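Long-range contact in methyltransferase-like protein (Saccharopolyspora spinosa, PDB 4PNE), which catalyses a [4+2] cycloaddition in spinosyn biosynthesis, using a fold like that of S-adenosylmethionine-dependent methyltransferases: residues A54-E66 against S72-V84. Residues are numbered along the deposited sequence; the frame is centred on the assembly and turned at random.
With SAH (S-adenosyl-L-homocysteine), chain C.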
loop_
_atom_site.group_PDB
_atom_site.type_symbol
_atom_site.label_atom_id
_atom_site.label_comp_id
_atom_site.label_asym_id
_atom_site.label_seq_id
_atom_site.Cartn_x
_atom_site.Cartn_y
_atom_site.Cartn_z
ATOM N N ALA A 54 -13.838 -4.440 8.175
ATOM C CA ALA A 54 -14.060 -3.161 7.516
ATOM C C ALA A 54 -15.507 -2.880 7.127
ATOM O O ALA A 54 -15.875 -1.726 6.880
ATOM C CB ALA A 54 -13.187 -3.099 6.287
ATOM N N GLY A 55 -16.320 -3.931 7.055
ATOM C CA GLY A 55 -17.666 -3.844 6.524
ATOM C C GLY A 55 -17.780 -3.912 5.016
ATOM O O GLY A 55 -18.759 -3.412 4.469
ATOM N N GLY A 56 -16.801 -4.541 4.360
ATOM C CA GLY A 56 -16.751 -4.709 2.904
ATOM C C GLY A 56 -15.314 -4.516 2.411
ATOM O O GLY A 56 -14.399 -4.303 3.205
ATOM N N PRO A 57 -15.090 -4.621 1.090
ATOM C CA PRO A 57 -13.754 -4.413 0.537
ATOM C C PRO A 57 -13.253 -3.054 0.971
ATOM O O PRO A 57 -14.012 -2.105 0.901
ATOM C CB PRO A 57 -13.981 -4.481 -0.971
ATOM C CG PRO A 57 -15.188 -5.394 -1.109
ATOM C CD PRO A 57 -16.068 -4.998 0.055
ATOM N N CYS A 58 -12.010 -2.981 1.430
ATOM C CA CYS A 58 -11.491 -1.817 2.131
ATOM C C CYS A 58 -10.095 -1.416 1.683
ATOM O O CYS A 58 -9.350 -2.209 1.092
ATOM C CB CYS A 58 -11.438 -2.086 3.638
ATOM S SG CYS A 58 -10.292 -3.427 4.109
ATOM N N ALA A 59 -9.732 -0.188 2.009
ATOM C CA ALA A 59 -8.329 0.230 1.986
ATOM C C ALA A 59 -7.500 -0.630 2.944
ATOM O O ALA A 59 -7.918 -0.908 4.059
ATOM C CB ALA A 59 -8.209 1.707 2.365
ATOM N N ILE A 60 -6.322 -1.065 2.517
ATOM C CA ILE A 60 -5.397 -1.776 3.365
ATOM C C ILE A 60 -4.153 -0.906 3.547
ATOM O O ILE A 60 -3.028 -1.280 3.233
ATOM C CB ILE A 60 -5.037 -3.132 2.780
ATOM C CG1 ILE A 60 -6.293 -3.824 2.220
ATOM C CG2 ILE A 60 -4.368 -3.993 3.857
ATOM C CD1 ILE A 60 -6.009 -5.146 1.484
ATOM N N HIS A 61 -4.390 0.279 4.072
ATOM C CA HIS A 61 -3.305 1.176 4.447
ATOM C C HIS A 61 -3.768 2.024 5.639
ATOM O O HIS A 61 -4.964 2.072 5.960
ATOM C CB HIS A 61 -2.858 2.023 3.242
ATOM C CG HIS A 61 -3.909 2.941 2.690
ATOM N ND1 HIS A 61 -4.366 2.816 1.393
ATOM C CD2 HIS A 61 -4.575 3.994 3.223
ATOM C CE1 HIS A 61 -5.271 3.752 1.157
ATOM N NE2 HIS A 61 -5.413 4.484 2.249
ATOM N N HIS A 62 -2.811 2.652 6.305
ATOM C CA HIS A 62 -3.073 3.450 7.508
ATOM C C HIS A 62 -3.950 4.656 7.206
ATOM O O HIS A 62 -3.926 5.206 6.090
ATOM C CB HIS A 62 -1.758 3.936 8.104
ATOM C CG HIS A 62 -1.075 2.930 8.976
ATOM N ND1 HIS A 62 -1.070 1.574 8.712
ATOM C CD2 HIS A 62 -0.354 3.096 10.107
ATOM C CE1 HIS A 62 -0.415 0.949 9.673
ATOM N NE2 HIS A 62 0.046 1.849 10.525
ATOM N N GLY A 63 -4.686 5.108 8.201
ATOM C CA GLY A 63 -5.428 6.345 8.084
ATOM C C GLY A 63 -4.553 7.550 8.384
ATOM O O GLY A 63 -3.550 7.451 9.106
ATOM N N TYR A 64 -4.995 8.693 7.882
ATOM C CA TYR A 64 -4.378 9.993 8.128
ATOM C C TYR A 64 -5.441 10.907 8.718
ATOM O O TYR A 64 -6.498 11.125 8.116
ATOM C CB TYR A 64 -3.815 10.552 6.813
ATOM C CG TYR A 64 -3.206 11.927 6.819
ATOM C CD1 TYR A 64 -3.997 13.059 6.875
ATOM C CD2 TYR A 64 -1.841 12.088 6.733
ATOM C CE1 TYR A 64 -3.447 14.318 6.850
ATOM C CE2 TYR A 64 -1.263 13.349 6.705
ATOM C CZ TYR A 64 -2.074 14.462 6.771
ATOM O OH TYR A 64 -1.511 15.712 6.738
ATOM N N TRP A 65 -5.175 11.395 9.931
ATOM C CA TRP A 65 -6.102 12.232 10.661
ATOM C C TRP A 65 -5.625 13.675 10.729
ATOM O O TRP A 65 -4.436 13.954 10.811
ATOM C CB TRP A 65 -6.286 11.706 12.080
ATOM C CG TRP A 65 -7.187 10.545 12.227
ATOM C CD1 TRP A 65 -8.494 10.584 12.582
ATOM C CD2 TRP A 65 -6.845 9.154 12.081
ATOM N NE1 TRP A 65 -9.001 9.311 12.669
ATOM C CE2 TRP A 65 -8.007 8.410 12.378
ATOM C CE3 TRP A 65 -5.675 8.467 11.748
ATOM C CZ2 TRP A 65 -8.040 7.023 12.319
ATOM C CZ3 TRP A 65 -5.707 7.079 11.693
ATOM C CH2 TRP A 65 -6.873 6.370 12.014
ATOM N N GLU A 66 -6.593 14.584 10.737
ATOM C CA GLU A 66 -6.341 16.016 10.900
ATOM C C GLU A 66 -6.402 16.503 12.347
ATOM O O GLU A 66 -5.916 17.587 12.673
ATOM C CB GLU A 66 -7.341 16.803 10.075
ATOM C CG GLU A 66 -7.351 16.420 8.608
ATOM C CD GLU A 66 -6.120 16.905 7.871
ATOM O OE1 GLU A 66 -5.262 17.572 8.494
ATOM O OE2 GLU A 66 -6.000 16.612 6.658
ATOM N N SER A 72 -13.351 7.700 11.657
ATOM C CA SER A 72 -13.120 6.265 11.552
ATOM C C SER A 72 -11.853 5.972 10.783
ATOM O O SER A 72 -11.456 6.789 9.915
ATOM C CB SER A 72 -14.280 5.595 10.838
ATOM O OG SER A 72 -14.320 5.962 9.465
ATOM N N TRP A 73 -11.233 4.813 11.013
ATOM C CA TRP A 73 -10.032 4.505 10.273
ATOM C C TRP A 73 -10.324 4.423 8.772
ATOM O O TRP A 73 -9.497 4.847 7.973
ATOM C CB TRP A 73 -9.343 3.226 10.753
ATOM C CG TRP A 73 -10.018 1.923 10.466
ATOM C CD1 TRP A 73 -10.832 1.242 11.292
ATOM C CD2 TRP A 73 -9.881 1.122 9.275
ATOM N NE1 TRP A 73 -11.244 0.061 10.690
ATOM C CE2 TRP A 73 -10.674 -0.022 9.449
ATOM C CE3 TRP A 73 -9.195 1.287 8.074
ATOM C CZ2 TRP A 73 -10.774 -1.016 8.475
ATOM C CZ3 TRP A 73 -9.310 0.300 7.107
ATOM C CH2 TRP A 73 -10.097 -0.824 7.311
ATOM N N GLN A 74 -11.501 3.946 8.384
ATOM C CA GLN A 74 -11.838 3.907 6.976
ATOM C C GLN A 74 -11.862 5.303 6.372
ATOM O O GLN A 74 -11.325 5.526 5.296
ATOM C CB GLN A 74 -13.188 3.234 6.776
ATOM C CG GLN A 74 -13.243 1.777 7.197
ATOM C CD GLN A 74 -13.864 1.535 8.584
ATOM O OE1 GLN A 74 -13.659 2.280 9.561
ATOM N NE2 GLN A 74 -14.627 0.460 8.671
ATOM N N GLN A 75 -12.488 6.248 7.063
ATOM C CA GLN A 75 -12.503 7.621 6.601
ATOM C C GLN A 75 -11.099 8.196 6.484
ATOM O O GLN A 75 -10.776 8.901 5.521
ATOM C CB GLN A 75 -13.333 8.493 7.534
ATOM C CG GLN A 75 -14.821 8.307 7.383
ATOM C CD GLN A 75 -15.601 8.999 8.468
ATOM O OE1 GLN A 75 -15.231 8.947 9.645
ATOM N NE2 GLN A 75 -16.694 9.651 8.086
ATOM N N ALA A 76 -10.270 7.924 7.491
ATOM C CA ALA A 76 -8.895 8.422 7.528
ATOM C C ALA A 76 -8.036 7.768 6.440
ATOM O O ALA A 76 -7.172 8.419 5.834
ATOM C CB ALA A 76 -8.280 8.181 8.887
ATOM N N ALA A 77 -8.298 6.503 6.151
ATOM C CA ALA A 77 -7.629 5.844 5.041
ATOM C C ALA A 77 -8.011 6.503 3.719
ATOM O O ALA A 77 -7.168 6.684 2.831
ATOM C CB ALA A 77 -7.955 4.355 5.013
ATOM N N ASP A 78 -9.265 6.932 3.587
ATOM C CA ASP A 78 -9.677 7.608 2.351
ATOM C C ASP A 78 -8.944 8.960 2.223
ATOM O O ASP A 78 -8.630 9.411 1.123
ATOM C CB ASP A 78 -11.194 7.817 2.309
ATOM C CG ASP A 78 -11.972 6.549 1.965
ATOM O OD1 ASP A 78 -11.375 5.577 1.443
ATOM O OD2 ASP A 78 -13.199 6.541 2.229
ATOM N N ARG A 79 -8.668 9.616 3.351
ATOM C CA ARG A 79 -7.937 10.876 3.330
ATOM C C ARG A 79 -6.531 10.641 2.811
ATOM O O ARG A 79 -6.004 11.435 2.017
ATOM C CB ARG A 79 -7.906 11.481 4.732
ATOM C CG ARG A 79 -7.108 12.745 4.863
ATOM C CD ARG A 79 -7.668 13.835 4.006
ATOM N NE ARG A 79 -6.948 15.083 4.260
ATOM C CZ ARG A 79 -6.587 15.966 3.334
ATOM N NH1 ARG A 79 -6.879 15.771 2.048
ATOM N NH2 ARG A 79 -5.931 17.061 3.705
ATOM N N LEU A 80 -5.903 9.574 3.261
ATOM C CA LEU A 80 -4.569 9.259 2.795
ATOM C C LEU A 80 -4.600 9.018 1.296
ATOM O O LEU A 80 -3.778 9.549 0.545
ATOM C CB LEU A 80 -3.997 8.068 3.532
ATOM C CG LEU A 80 -2.553 7.770 3.101
ATOM C CD1 LEU A 80 -1.576 8.915 3.459
ATOM C CD2 LEU A 80 -2.063 6.525 3.733
ATOM N N THR A 81 -5.559 8.245 0.840
ATOM C CA THR A 81 -5.704 8.009 -0.594
ATOM C C THR A 81 -5.774 9.320 -1.373
ATOM O O THR A 81 -5.098 9.482 -2.410
ATOM C CB THR A 81 -6.956 7.149 -0.875
ATOM O OG1 THR A 81 -6.741 5.834 -0.350
ATOM C CG2 THR A 81 -7.245 7.011 -2.390
ATOM N N ASP A 82 -6.599 10.247 -0.882
ATOM C CA ASP A 82 -6.793 11.546 -1.541
ATOM C C ASP A 82 -5.508 12.365 -1.584
ATOM O O ASP A 82 -5.189 13.020 -2.597
ATOM C CB ASP A 82 -7.882 12.348 -0.835
ATOM C CG ASP A 82 -9.271 11.715 -0.962
ATOM O OD1 ASP A 82 -9.444 10.813 -1.807
ATOM O OD2 ASP A 82 -10.191 12.137 -0.211
ATOM N N LEU A 83 -4.739 12.313 -0.514
ATOM C CA LEU A 83 -3.446 12.998 -0.479
ATOM C C LEU A 83 -2.487 12.424 -1.515
ATOM O O LEU A 83 -1.799 13.165 -2.201
ATOM C CB LEU A 83 -2.795 12.874 0.897
ATOM C CG LEU A 83 -3.509 13.628 1.994
ATOM C CD1 LEU A 83 -2.954 13.211 3.348
ATOM C CD2 LEU A 83 -3.288 15.142 1.769
ATOM N N VAL A 84 -2.463 11.108 -1.635
ATOM C CA VAL A 84 -1.609 10.474 -2.603
ATOM C C VAL A 84 -2.070 10.837 -4.033
ATOM O O VAL A 84 -1.261 11.162 -4.894
ATOM C CB VAL A 84 -1.573 8.955 -2.399
ATOM C CG1 VAL A 84 -0.824 8.248 -3.558
ATOM C CG2 VAL A 84 -0.895 8.661 -1.066
HETATM N N SAH C . -2.243 -0.361 -2.009
HETATM C CA SAH C . -3.352 -1.105 -1.403
HETATM C CB SAH C . -2.934 -2.396 -0.703
HETATM C CG SAH C . -1.729 -2.369 0.204
HETATM S SD SAH C . -1.537 -3.941 1.056
HETATM C C SAH C . -4.085 -0.209 -0.445
HETATM O O SAH C . -5.199 -0.520 -0.063
HETATM O OXT SAH C . -3.589 0.876 -0.128
HETATM C "C5'" SAH C . -0.113 -4.547 0.115
HETATM C "C4'" SAH C . -0.448 -4.961 -1.311
HETATM O "O4'" SAH C . 0.755 -5.200 -2.031
HETATM C "C3'" SAH C . -1.248 -6.247 -1.416
HETATM O "O3'" SAH C . -2.277 -5.987 -2.353
HETATM C "C2'" SAH C . -0.240 -7.265 -1.925
HETATM O "O2'" SAH C . -0.758 -8.379 -2.650
HETATM C "C1'" SAH C . 0.653 -6.376 -2.790
HETATM N N9 SAH C . 1.964 -6.991 -3.073
HETATM C C8 SAH C . 2.866 -7.565 -2.238
HETATM N N7 SAH C . 3.912 -8.037 -2.954
HETATM C C5 SAH C . 3.667 -7.777 -4.253
HETATM C C6 SAH C . 4.364 -8.043 -5.413
HETATM N N6 SAH C . 5.538 -8.656 -5.393
HETATM N N1 SAH C . 3.859 -7.631 -6.594
HETATM C C2 SAH C . 2.649 -6.973 -6.664
HETATM N N3 SAH C . 1.927 -6.746 -5.528
HETATM C C4 SAH C . 2.451 -7.120 -4.339
#
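Trp73, in the first turn of helix 73-88, pushes its six-membered ring in among Ala54, Cys58 and Ala59. Ala59 O lies at the ring's edge, 3.6 Å from CZ3, and Cys58 SG is also at the edge, a sulfur-aromatic contact. Next along, the Gln74 chain bends at chi2 (99°) and brings NE2 to Ala54 O, where helix 36-54 ends. Ala76 does two jobs. Its CB sits over the face of Trp65, 3.5 Å from the centroid of the six-membered ring, while its O takes Tyr64 N at 3.0 Å and, from the opposite face of the carbonyl plane, Leu80 N of the helix. Here the backbones run close, with Gly63 CA 3.8 Å from Ala77 CA.

Ala77 O is likewise shared: besides Thr81 N it receives His61 NE2 at 2.9 Å, nearly straight (171°) and in the imidazole plane, though from above the carbonyl plane. Arg79 grips Glu66 side-on, NE and NH2 both donating to OE2; OE1 of the same carboxylate pairs with Arg246. Leu80 CD2 packs against His61 CD2, Thr81 OG1 lies at the edge of that imidazole, and Leu83 CD1 sits squarely over the Tyr64 ring, 3.5 Å from its centre.

Elsewhere on the rim of the His61 ring, ND1 donates in the ring plane to OXT of S-adenosylhomocysteine (2.6 Å), and Ile60 N binds the second carboxylate oxygen. With both nitrogens donating, His61 is probably protonated, and its charge would suit the ligand carboxylate; the bonds to Ala77 O and OXT together would hold the ring's rotation at the amino-acid end of the bound S-adenosylhomocysteine.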